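Local atomic coordinates of nucleoside-diphosphate-sugar pyrophosphorylase (Vibrio cholerae, PDB entry 4EVW), a protein that probably transfers a nucleotidyl group to a sugar phosphate, releasing pyrophosphate, as nucleoside-diphosphate-sugar pyrophosphorylases do. Residues A[30-35]-A[236-241]; A[25-28]-A[34-37]; A[87-92]-A[185-190]; A[175-178]-A[182-185]. The protein carries 1 engineered substitution. All coordinates share one frame; numbering follows the deposited sequence.

Interaction 1: A[30-35]-A[236-241]; sequences QTLFEH and DEYTDF
Phe241 drives the edge of its ring into one face of the His35 imidazole, and this T-shaped pair joins the first turn of helix 32-37 to the C-terminal helix 235-243. The two ring planes stand at 89° with their centroids 4.9 Å apart. Phe241 CE2 comes to 3.6 Å from His35 NE2, a nitrogen hydrogen-bonded to Ala27 O, and CZ lies over the CE1 and ND1 side of the same imidazole. CG of Phe241 is anti to its backbone N (chi1 -177°), which carries the ring off its helix toward the histidine. Gln30 CG rests on the other face of the imidazole, which is therefore sandwiched between an aliphatic chain and an aromatic edge. Leu32 CD1 meets Tyr238 CD1 at 3.8 Å, the leucine methyls approaching the CD1-CE1 bond of the phenol obliquely. This side is buried; the ring pair is equally close-packed but partly exposed, Leu32 CD2 is looser at 4.4 Å from Phe241 CE2, and Asp236, near the N-terminal start of helix 235-243, is exposed. Thr31 and Glu34 form a capping box: Glu34 N donates to Thr31 OG1, and Glu34 OE1 accepts from both Thr31 N and, at 2.6 Å, Thr31 OG1. Strand 26-27 completes the layer, with Ala27 against Leu32 and Phe241 and Glu26 O bonded to Tyr238 OH, while Phe117 adds a further ring beside His35 and Phe241.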
loop_
_atom_site.group_PDB
_atom_site.type_symbol
_atom_site.label_atom_id
_atom_site.label_comp_id
_atom_site.label_asym_id
_atom_site.label_seq_id
_atom_site.Cartn_x
_atom_site.Cartn_y
_atom_site.Cartn_z
ATOM N N GLN A 30 9.855 19.218 1.360
ATOM C CA GLN A 30 9.745 18.045 2.217
ATOM C C GLN A 30 10.040 16.741 1.483
ATOM O O GLN A 30 9.980 16.678 0.255
ATOM C CB GLN A 30 8.357 17.995 2.868
ATOM C CG GLN A 30 7.194 17.908 1.902
ATOM C CD GLN A 30 5.850 18.006 2.606
ATOM O OE1 GLN A 30 4.802 17.799 1.996
ATOM N NE2 GLN A 30 5.877 18.328 3.895
ATOM N N THR A 31 10.363 15.703 2.251
ATOM C CA THR A 31 10.690 14.399 1.692
ATOM C C THR A 31 9.494 13.713 1.056
ATOM O O THR A 31 8.346 13.994 1.400
ATOM C CB THR A 31 11.268 13.461 2.769
ATOM O OG1 THR A 31 10.294 13.259 3.804
ATOM C CG2 THR A 31 12.535 14.064 3.372
ATOM N N LEU A 32 9.760 12.810 0.121
ATOM C CA LEU A 32 8.676 12.095 -0.528
ATOM C C LEU A 32 7.921 11.302 0.544
ATOM O O LEU A 32 6.710 11.108 0.439
ATOM C CB LEU A 32 9.226 11.187 -1.637
ATOM C CG LEU A 32 9.931 11.959 -2.767
ATOM C CD1 LEU A 32 10.269 11.014 -3.916
ATOM C CD2 LEU A 32 9.028 13.077 -3.268
ATOM N N PHE A 33 8.631 10.876 1.590
ATOM C CA PHE A 33 7.997 10.144 2.688
ATOM C C PHE A 33 6.890 11.013 3.275
ATOM O O PHE A 33 5.767 10.556 3.485
ATOM C CB PHE A 33 9.012 9.828 3.789
ATOM C CG PHE A 33 8.393 9.264 5.043
ATOM C CD1 PHE A 33 8.036 7.922 5.123
ATOM C CD2 PHE A 33 8.170 10.082 6.147
ATOM C CE1 PHE A 33 7.469 7.404 6.287
ATOM C CE2 PHE A 33 7.602 9.571 7.313
ATOM C CZ PHE A 33 7.253 8.229 7.383
ATOM N N GLU A 34 7.217 12.275 3.535
ATOM C CA GLU A 34 6.255 13.214 4.105
ATOM C C GLU A 34 5.098 13.512 3.157
ATOM O O GLU A 34 3.945 13.595 3.583
ATOM C CB GLU A 34 6.965 14.511 4.496
ATOM C CG GLU A 34 7.915 14.354 5.677
ATOM C CD GLU A 34 8.897 15.506 5.779
ATOM O OE1 GLU A 34 9.939 15.468 5.090
ATOM O OE2 GLU A 34 8.617 16.458 6.538
ATOM N N HIS A 35 5.405 13.691 1.874
ATOM C CA HIS A 35 4.363 13.951 0.885
ATOM C C HIS A 35 3.352 12.808 0.883
ATOM O O HIS A 35 2.145 13.029 0.798
ATOM C CB HIS A 35 4.954 14.058 -0.520
ATOM C CG HIS A 35 5.587 15.380 -0.816
ATOM N ND1 HIS A 35 4.866 16.552 -0.880
ATOM C CD2 HIS A 35 6.868 15.710 -1.101
ATOM C CE1 HIS A 35 5.675 17.548 -1.195
ATOM N NE2 HIS A 35 6.896 17.062 -1.335
ATOM N N ASP A 236 11.395 9.468 -13.605
ATOM C CA ASP A 236 10.727 10.442 -14.461
ATOM C C ASP A 236 9.550 11.121 -13.758
ATOM O O ASP A 236 9.321 12.318 -13.942
ATOM C CB ASP A 236 10.271 9.774 -15.759
ATOM C CG ASP A 236 11.427 9.519 -16.718
ATOM O OD1 ASP A 236 12.592 9.726 -16.317
ATOM O OD2 ASP A 236 11.173 9.113 -17.872
ATOM N N GLU A 237 8.813 10.362 -12.949
ATOM C CA GLU A 237 7.680 10.927 -12.214
ATOM C C GLU A 237 8.176 11.887 -11.137
ATOM O O GLU A 237 7.537 12.901 -10.858
ATOM C CB GLU A 237 6.845 9.814 -11.573
ATOM C CG GLU A 237 6.013 9.022 -12.565
ATOM C CD GLU A 237 5.398 7.787 -11.945
ATOM O OE1 GLU A 237 5.716 7.488 -10.775
ATOM O OE2 GLU A 237 4.605 7.108 -12.628
ATOM N N TYR A 238 9.310 11.564 -10.524
ATOM C CA TYR A 238 9.887 12.425 -9.495
ATOM C C TYR A 238 10.312 13.742 -10.147
ATOM O O TYR A 238 10.125 14.823 -9.581
ATOM C CB TYR A 238 11.088 11.730 -8.834
ATOM C CG TYR A 238 11.898 12.606 -7.904
ATOM C CD1 TYR A 238 11.311 13.229 -6.799
ATOM C CD2 TYR A 238 13.260 12.813 -8.129
ATOM C CE1 TYR A 238 12.065 14.037 -5.943
ATOM C CE2 TYR A 238 14.017 13.615 -7.283
ATOM C CZ TYR A 238 13.419 14.224 -6.195
ATOM O OH TYR A 238 14.181 15.014 -5.366
ATOM N N THR A 239 10.881 13.646 -11.345
ATOM C CA THR A 239 11.305 14.830 -12.084
ATOM C C THR A 239 10.077 15.675 -12.412
ATOM O O THR A 239 10.091 16.895 -12.241
ATOM C CB THR A 239 12.022 14.438 -13.396
ATOM O OG1 THR A 239 13.241 13.755 -13.084
ATOM C CG2 THR A 239 12.339 15.672 -14.231
ATOM N N ASP A 240 9.012 15.022 -12.870
ATOM C CA ASP A 240 7.777 15.725 -13.208
ATOM C C ASP A 240 7.184 16.406 -11.981
ATOM O O ASP A 240 6.680 17.524 -12.070
ATOM C CB ASP A 240 6.743 14.762 -13.803
ATOM C CG ASP A 240 7.171 14.196 -15.144
ATOM O OD1 ASP A 240 7.936 14.876 -15.859
ATOM O OD2 ASP A 240 6.730 13.078 -15.489
ATOM N N PHE A 241 7.239 15.730 -10.836
ATOM C CA PHE A 241 6.706 16.293 -9.599
ATOM C C PHE A 241 7.526 17.510 -9.195
ATOM O O PHE A 241 7.000 18.466 -8.623
ATOM C CB PHE A 241 6.740 15.249 -8.480
ATOM C CG PHE A 241 6.137 15.725 -7.188
ATOM C CD1 PHE A 241 4.814 16.156 -7.135
ATOM C CD2 PHE A 241 6.891 15.727 -6.017
ATOM C CE1 PHE A 241 4.250 16.584 -5.934
ATOM C CE2 PHE A 241 6.337 16.152 -4.810
ATOM C CZ PHE A 241 5.013 16.582 -4.769
#

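Interaction 2: A[25-28]-A[34-37]; sequences LEAH and EHSV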
loop_
_atom_site.group_PDB
_atom_site.type_symbol
_atom_site.label_atom_id
_atom_site.label_comp_id
_atom_site.label_asym_id
_atom_site.label_seq_id
_atom_site.Cartn_x
_atom_site.Cartn_y
_atom_site.Cartn_z
ATOM N N LEU A 25 14.221 11.414 -0.681
ATOM C CA LEU A 25 14.437 12.483 -1.648
ATOM C C LEU A 25 13.509 13.639 -1.290
ATOM O O LEU A 25 12.441 13.426 -0.714
ATOM C CB LEU A 25 14.173 11.986 -3.073
ATOM C CG LEU A 25 15.137 10.865 -3.494
ATOM C CD1 LEU A 25 14.921 10.511 -4.954
ATOM C CD2 LEU A 25 16.579 11.323 -3.262
ATOM N N GLU A 26 13.924 14.859 -1.619
ATOM C CA GLU A 26 13.136 16.040 -1.286
ATOM C C GLU A 26 12.471 16.701 -2.487
ATOM O O GLU A 26 12.949 16.605 -3.615
ATOM C CB GLU A 26 14.019 17.058 -0.552
ATOM C CG GLU A 26 14.579 16.543 0.775
ATOM C CD GLU A 26 15.522 17.526 1.452
ATOM O OE1 GLU A 26 15.133 18.700 1.633
ATOM O OE2 GLU A 26 16.649 17.123 1.813
ATOM N N ALA A 27 11.347 17.357 -2.227
ATOM C CA ALA A 27 10.605 18.054 -3.262
ATOM C C ALA A 27 9.691 19.080 -2.610
ATOM O O ALA A 27 8.952 18.768 -1.673
ATOM C CB ALA A 27 9.781 17.064 -4.093
ATOM N N HIS A 28 9.769 20.313 -3.093
ATOM C CA HIS A 28 8.930 21.390 -2.589
ATOM C C HIS A 28 8.969 21.583 -1.076
ATOM O O HIS A 28 7.951 21.903 -0.458
ATOM C CB HIS A 28 7.496 21.152 -3.049
ATOM C CG HIS A 28 7.376 20.925 -4.523
ATOM N ND1 HIS A 28 7.830 21.833 -5.453
ATOM C CD2 HIS A 28 6.863 19.888 -5.228
ATOM C CE1 HIS A 28 7.606 21.367 -6.669
ATOM N NE2 HIS A 28 7.020 20.188 -6.560
ATOM N N GLU A 34 7.217 12.275 3.535
ATOM C CA GLU A 34 6.255 13.214 4.105
ATOM C C GLU A 34 5.098 13.512 3.157
ATOM O O GLU A 34 3.945 13.595 3.583
ATOM C CB GLU A 34 6.965 14.511 4.496
ATOM C CG GLU A 34 7.915 14.354 5.677
ATOM C CD GLU A 34 8.897 15.506 5.779
ATOM O OE1 GLU A 34 9.939 15.468 5.090
ATOM O OE2 GLU A 34 8.617 16.458 6.538
ATOM N N HIS A 35 5.405 13.691 1.874
ATOM C CA HIS A 35 4.363 13.951 0.885
ATOM C C HIS A 35 3.352 12.808 0.883
ATOM O O HIS A 35 2.145 13.029 0.798
ATOM C CB HIS A 35 4.954 14.058 -0.520
ATOM C CG HIS A 35 5.587 15.380 -0.816
ATOM N ND1 HIS A 35 4.866 16.552 -0.880
ATOM C CD2 HIS A 35 6.868 15.710 -1.101
ATOM C CE1 HIS A 35 5.675 17.548 -1.195
ATOM N NE2 HIS A 35 6.896 17.062 -1.335
ATOM N N SER A 36 3.853 11.582 0.968
ATOM C CA SER A 36 2.971 10.425 0.955
ATOM C C SER A 36 2.184 10.242 2.247
ATOM O O SER A 36 0.966 10.066 2.211
ATOM C CB SER A 36 3.762 9.148 0.654
ATOM O OG SER A 36 2.923 8.009 0.762
ATOM N N VAL A 37 2.864 10.289 3.387
ATOM C CA VAL A 37 2.182 10.100 4.661
ATOM C C VAL A 37 1.211 11.236 4.966
ATOM O O VAL A 37 0.189 11.020 5.617
ATOM C CB VAL A 37 3.196 9.936 5.817
ATOM C CG1 VAL A 37 2.468 9.757 7.144
ATOM C CG2 VAL A 37 4.075 8.724 5.545
#
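His35 NE2 donates to the backbone oxygen Ala27 O across 2.7 Å, a nearly straight bond with an N-H...O angle of 165°. It ties helix 32-37 back to the first strand of the β-hairpin formed by strands 26-27 and 30-31, a compact strand-turn-strand-helix unit in which the helix follows directly on the second strand. The acceptor lies almost in the plane of the imidazole, as suits a ring N-H, but the donor approaches from above the carbonyl plane, 38° out of it. A chi1 of -79° turns the His35 ring away from its own carbonyl carbon, and from there it extends from the helix to the strand with NE2 leading. Since NE2 is the donor, this nitrogen carries a proton; the bond also limits rotation of the ring about CB-CG. The remaining contact is light: Ala27 CB lies 4.0 Å from His35 NE2. The polar end of His28 serves another partner: its NE2 bonds to Phe241 O, and its ring meets Phe241 edge-to-face, so that consecutive hairpin residues hold helices 32-37 and 235-243 respectively. The next helix residue, Ser36, turns to another side of helix 32-37, where OG bonds to Thr116 O. At the margin of the hairpin contact, His28 CB lies at the edge of the imidazole, 4.4 Å from His35 CE1.

Interaction 3: A[87-92]-A[185-190]; sequences QAETVT and EAYREY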
loop_
_atom_site.group_PDB
_atom_site.type_symbol
_atom_site.label_atom_id
_atom_site.label_comp_id
_atom_site.label_asym_id
_atom_site.label_seq_id
_atom_site.Cartn_x
_atom_site.Cartn_y
_atom_site.Cartn_z
ATOM N N GLN A 87 5.478 -6.377 -1.563
ATOM C CA GLN A 87 4.678 -5.718 -0.530
ATOM C C GLN A 87 3.801 -6.617 0.327
ATOM O O GLN A 87 3.625 -6.350 1.515
ATOM C CB GLN A 87 3.798 -4.627 -1.144
ATOM C CG GLN A 87 4.561 -3.423 -1.659
ATOM C CD GLN A 87 3.631 -2.312 -2.104
ATOM O OE1 GLN A 87 2.428 -2.525 -2.272
ATOM N NE2 GLN A 87 4.183 -1.120 -2.304
ATOM N N ALA A 88 3.233 -7.670 -0.258
ATOM C CA ALA A 88 2.375 -8.549 0.524
ATOM C C ALA A 88 3.183 -9.245 1.612
ATOM O O ALA A 88 2.705 -9.404 2.735
ATOM C CB ALA A 88 1.689 -9.580 -0.380
ATOM N N GLU A 89 4.403 -9.671 1.290
ATOM C CA GLU A 89 5.214 -10.328 2.305
ATOM C C GLU A 89 5.680 -9.292 3.329
ATOM O O GLU A 89 5.719 -9.564 4.526
ATOM C CB GLU A 89 6.433 -11.036 1.688
ATOM C CG GLU A 89 7.273 -11.745 2.749
ATOM C CD GLU A 89 8.408 -12.587 2.178
ATOM O OE1 GLU A 89 8.999 -12.201 1.148
ATOM O OE2 GLU A 89 8.720 -13.630 2.788
ATOM N N THR A 90 6.034 -8.102 2.853
ATOM C CA THR A 90 6.479 -7.040 3.751
ATOM C C THR A 90 5.406 -6.773 4.803
ATOM O O THR A 90 5.699 -6.698 6.000
ATOM C CB THR A 90 6.763 -5.750 2.969
ATOM O OG1 THR A 90 7.800 -6.007 2.010
ATOM C CG2 THR A 90 7.206 -4.631 3.916
ATOM N N VAL A 91 4.162 -6.635 4.356
ATOM C CA VAL A 91 3.055 -6.391 5.272
ATOM C C VAL A 91 2.909 -7.530 6.282
ATOM O O VAL A 91 2.795 -7.289 7.486
ATOM C CB VAL A 91 1.739 -6.207 4.492
ATOM C CG1 VAL A 91 0.550 -6.252 5.449
ATOM C CG2 VAL A 91 1.770 -4.861 3.740
ATOM N N THR A 92 2.923 -8.772 5.803
ATOM C CA THR A 92 2.796 -9.915 6.711
ATOM C C THR A 92 3.924 -9.951 7.748
ATOM O O THR A 92 3.677 -10.157 8.937
ATOM C CB THR A 92 2.772 -11.246 5.922
ATOM O OG1 THR A 92 1.589 -11.292 5.112
ATOM C CG2 THR A 92 2.777 -12.439 6.874
ATOM N N GLU A 185 -5.072 -14.428 6.474
ATOM C CA GLU A 185 -5.596 -15.690 5.964
ATOM C C GLU A 185 -5.470 -15.731 4.437
ATOM O O GLU A 185 -5.108 -16.758 3.867
ATOM C CB GLU A 185 -7.055 -15.856 6.373
ATOM C CG GLU A 185 -7.667 -17.171 5.942
ATOM C CD GLU A 185 -6.998 -18.378 6.580
ATOM O OE1 GLU A 185 -6.248 -18.211 7.567
ATOM O OE2 GLU A 185 -7.235 -19.503 6.088
ATOM N N ALA A 186 -5.759 -14.616 3.770
ATOM C CA ALA A 186 -5.635 -14.573 2.315
ATOM C C ALA A 186 -4.171 -14.780 1.928
ATOM O O ALA A 186 -3.863 -15.468 0.949
ATOM C CB ALA A 186 -6.128 -13.243 1.784
ATOM N N TYR A 187 -3.271 -14.180 2.699
ATOM C CA TYR A 187 -1.842 -14.314 2.451
ATOM C C TYR A 187 -1.416 -15.767 2.578
ATOM O O TYR A 187 -0.694 -16.293 1.734
ATOM C CB TYR A 187 -1.033 -13.493 3.451
ATOM C CG TYR A 187 0.451 -13.573 3.181
ATOM C CD1 TYR A 187 1.044 -12.758 2.218
ATOM C CD2 TYR A 187 1.258 -14.474 3.873
ATOM C CE1 TYR A 187 2.411 -12.836 1.949
ATOM C CE2 TYR A 187 2.624 -14.566 3.614
ATOM C CZ TYR A 187 3.194 -13.739 2.656
ATOM O OH TYR A 187 4.547 -13.804 2.411
ATOM N N ARG A 188 -1.865 -16.406 3.623
ATOM C CA ARG A 188 -1.509 -17.805 3.875
ATOM C C ARG A 188 -1.989 -18.661 2.745
ATOM O O ARG A 188 -1.275 -19.464 2.268
ATOM C CB ARG A 188 -2.143 -18.306 5.161
ATOM C CG ARG A 188 -1.434 -17.817 6.378
ATOM C CD ARG A 188 -1.869 -18.631 7.565
ATOM N NE ARG A 188 -3.165 -18.189 8.063
ATOM C CZ ARG A 188 -3.322 -17.191 8.925
ATOM N NH1 ARG A 188 -2.262 -16.537 9.384
ATOM N NH2 ARG A 188 -4.537 -16.849 9.324
ATOM N N GLU A 189 -3.201 -18.478 2.300
ATOM C CA GLU A 189 -3.742 -19.253 1.197
ATOM C C GLU A 189 -2.949 -18.981 -0.076
ATOM O O GLU A 189 -2.584 -19.905 -0.804
ATOM C CB GLU A 189 -5.208 -18.892 0.985
ATOM C CG GLU A 189 -6.120 -19.382 2.094
ATOM C CD GLU A 189 -6.327 -20.888 2.051
ATOM O OE1 GLU A 189 -5.983 -21.512 1.024
ATOM O OE2 GLU A 189 -6.851 -21.445 3.041
ATOM N N TYR A 190 -2.671 -17.711 -0.335
ATOM C CA TYR A 190 -1.934 -17.329 -1.527
ATOM C C TYR A 190 -0.552 -17.968 -1.627
ATOM O O TYR A 190 -0.183 -18.468 -2.688
ATOM C CB TYR A 190 -1.805 -15.808 -1.600
ATOM C CG TYR A 190 -1.322 -15.305 -2.936
ATOM C CD1 TYR A 190 -0.016 -14.852 -3.101
ATOM C CD2 TYR A 190 -2.175 -15.282 -4.038
ATOM C CE1 TYR A 190 0.434 -14.383 -4.340
ATOM C CE2 TYR A 190 -1.737 -14.820 -5.280
ATOM C CZ TYR A 190 -0.433 -14.372 -5.423
ATOM O OH TYR A 190 0.003 -13.915 -6.647
#
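Tyr187 lays one face of its ring under Thr92, whose hydroxyl oxygen sits over the centre of the phenol, while the tyrosine tip runs on toward Glu89. The contact packs helix 87-100 against helix 180-191 beside the mixed sheet of what is probably a nucleotidyltransferase-type alpha/beta domain, with the local axes 10.9 Å apart at closest approach and their directions 128° apart. With chi1 at -178°, the Tyr187 ring swings away from its own backbone N and spans to the opposing helix. Thr92 OG1 comes to 3.2 Å from Tyr187 CG, and Thr92 CB stands 4.0 Å from the ring centroid, only 7° off the normal, a CH-pi contact. Ala88 flanks the ring more obliquely, its CB 4.1 Å from Tyr187 CE1. The hydroxyl end of the tyrosine crosses the Glu89 chain, OH lying 3.4 Å from Glu89 CB and equally near CG; the carboxylate itself is turned to Arg85, whose backbone N-H bonds to OE1. Leu203 also touches Tyr187, and Thr92 also touches Tyr183, one turn earlier along helix 180-191. Over the phenol, the threonine hydroxyl is itself held: Thr92 OG1 donates to Ala88 O at 3.2 Å, approaching from the opposite face of that carbonyl to Thr92 N.

Interaction 4: A[175-178]-A[182-185]; sequences YHFN and DYLE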
loop_
_atom_site.group_PDB
_atom_site.type_symbol
_atom_site.label_atom_id
_atom_site.label_comp_id
_atom_site.label_asym_id
_atom_site.label_seq_id
_atom_site.Cartn_x
_atom_site.Cartn_y
_atom_site.Cartn_z
ATOM N N TYR A 175 -4.998 -0.395 -0.499
ATOM C CA TYR A 175 -5.742 -1.633 -0.318
ATOM C C TYR A 175 -6.242 -1.715 1.112
ATOM O O TYR A 175 -5.448 -1.809 2.049
ATOM C CB TYR A 175 -4.837 -2.834 -0.586
ATOM C CG TYR A 175 -4.154 -2.788 -1.925
ATOM C CD1 TYR A 175 -2.807 -2.436 -2.035
ATOM C CD2 TYR A 175 -4.854 -3.096 -3.087
ATOM C CE1 TYR A 175 -2.175 -2.398 -3.277
ATOM C CE2 TYR A 175 -4.238 -3.058 -4.329
ATOM C CZ TYR A 175 -2.901 -2.711 -4.418
ATOM O OH TYR A 175 -2.292 -2.685 -5.649
ATOM N N HIS A 176 -7.556 -1.700 1.280
ATOM C CA HIS A 176 -8.142 -1.747 2.605
ATOM C C HIS A 176 -8.742 -3.112 2.924
ATOM O O HIS A 176 -9.356 -3.746 2.063
ATOM C CB HIS A 176 -9.229 -0.671 2.722
ATOM C CG HIS A 176 -9.859 -0.596 4.080
ATOM N ND1 HIS A 176 -9.245 0.015 5.153
ATOM C CD2 HIS A 176 -11.044 -1.059 4.536
ATOM C CE1 HIS A 176 -10.031 -0.073 6.213
ATOM N NE2 HIS A 176 -11.128 -0.721 5.867
ATOM N N PHE A 177 -8.534 -3.556 4.163
ATOM C CA PHE A 177 -9.084 -4.816 4.662
ATOM C C PHE A 177 -9.748 -4.496 5.996
ATOM O O PHE A 177 -9.119 -3.911 6.881
ATOM C CB PHE A 177 -7.985 -5.859 4.885
ATOM C CG PHE A 177 -7.207 -6.192 3.645
ATOM C CD1 PHE A 177 -6.207 -5.346 3.192
ATOM C CD2 PHE A 177 -7.488 -7.347 2.924
ATOM C CE1 PHE A 177 -5.490 -5.641 2.032
ATOM C CE2 PHE A 177 -6.778 -7.656 1.763
ATOM C CZ PHE A 177 -5.776 -6.800 1.317
ATOM N N ASN A 178 -11.013 -4.879 6.146
ATOM C CA ASN A 178 -11.736 -4.598 7.385
ATOM C C ASN A 178 -11.158 -5.331 8.599
ATOM O O ASN A 178 -11.252 -4.840 9.723
ATOM C CB ASN A 178 -13.219 -4.953 7.223
ATOM C CG ASN A 178 -14.061 -4.457 8.380
ATOM O OD1 ASN A 178 -13.983 -3.286 8.756
ATOM N ND2 ASN A 178 -14.871 -5.341 8.950
ATOM N N ASP A 182 -8.282 -11.346 8.100
ATOM C CA ASP A 182 -8.662 -11.724 6.739
ATOM C C ASP A 182 -7.469 -11.532 5.810
ATOM O O ASP A 182 -7.246 -12.328 4.894
ATOM C CB ASP A 182 -9.844 -10.888 6.235
ATOM C CG ASP A 182 -11.140 -11.213 6.954
ATOM O OD1 ASP A 182 -11.283 -12.352 7.446
ATOM O OD2 ASP A 182 -12.020 -10.333 7.015
ATOM N N TYR A 183 -6.706 -10.467 6.034
ATOM C CA TYR A 183 -5.516 -10.231 5.228
ATOM C C TYR A 183 -4.543 -11.391 5.417
ATOM O O TYR A 183 -4.036 -11.954 4.449
ATOM C CB TYR A 183 -4.792 -8.947 5.648
ATOM C CG TYR A 183 -3.484 -8.781 4.910
ATOM C CD1 TYR A 183 -3.442 -8.146 3.668
ATOM C CD2 TYR A 183 -2.301 -9.337 5.408
ATOM C CE1 TYR A 183 -2.258 -8.078 2.932
ATOM C CE2 TYR A 183 -1.115 -9.275 4.679
ATOM C CZ TYR A 183 -1.101 -8.645 3.443
ATOM O OH TYR A 183 0.054 -8.605 2.698
ATOM N N LEU A 184 -4.270 -11.738 6.672
ATOM C CA LEU A 184 -3.319 -12.809 6.953
ATOM C C LEU A 184 -3.771 -14.169 6.426
ATOM O O LEU A 184 -2.956 -14.970 5.968
ATOM C CB LEU A 184 -3.023 -12.876 8.456
ATOM C CG LEU A 184 -2.284 -11.642 8.999
ATOM C CD1 LEU A 184 -2.139 -11.751 10.508
ATOM C CD2 LEU A 184 -0.914 -11.511 8.340
ATOM N N GLU A 185 -5.072 -14.428 6.474
ATOM C CA GLU A 185 -5.596 -15.690 5.964
ATOM C C GLU A 185 -5.470 -15.731 4.437
ATOM O O GLU A 185 -5.108 -16.758 3.867
ATOM C CB GLU A 185 -7.055 -15.856 6.373
ATOM C CG GLU A 185 -7.667 -17.171 5.942
ATOM C CD GLU A 185 -6.998 -18.378 6.580
ATOM O OE1 GLU A 185 -6.248 -18.211 7.567
ATOM O OE2 GLU A 185 -7.235 -19.503 6.088
#
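Phe177 offers a face of its ring to the edge of Tyr183, packing the end of strand 174-177 of the mixed sheet against the helix that directly follows it, a local strand-turn-helix arrangement. Leading up to this contact, Tyr175 pairs through its backbone with Val111 of strand 109-111, and its hydroxyl bonds to Ser145 OG. His176 points to the other side of the sheet, where ND1 bonds to Thr110 OG1. At Phe177 the side chain turns to helix 180-191; chi1 of -59° sets the ring beside its own backbone N, with a face presented to Tyr183. Tyr183 CD1 stands above the plane toward the CE1-CZ rim, 3.6 Å from Phe177 CZ. The planes meet at 88° with centroids 5.0 Å apart, a T-shaped stack in which Tyr183 CD1 leads and Tyr183 CE1 follows at 4.1 Å from Phe177 CZ. Tyr183 CB lies over the CG-CD2 side of the phenylalanine ring. After Phe177 the strand ends and Asn178 begins the short turn into the helix. Ring stacking with Tyr209 and contact with Leu212 add helix 208-214 to the surroundings of Phe177. An aromatic C-H edge against a pi face suits this buried, apolar setting, and the one polar side-chain atom of the pair, Tyr183 OH, is satisfied by Ala88 O.

In the fold
The four contacts form two clusters on opposite sides of the chain's centre. Interactions 1 and 2, with centres 5 Å apart, share His35 and helix 32-37, and unite the 26-31 hairpin with the C-terminal helix 235-243. Interactions 3 and 4, with centres 9 Å apart, share helix 180-191, which packs against both strand 174-177 of the mixed sheet and helix 87-100. The clusters are 27 to 28 Å apart between centres. Along the chain, interaction 2 closes first; interactions 3 and 4 lie nested within the long loop that interaction 1 closes. The C-terminal helix thus packs against an early part of the nucleotidyltransferase-like chain, residues 25-35.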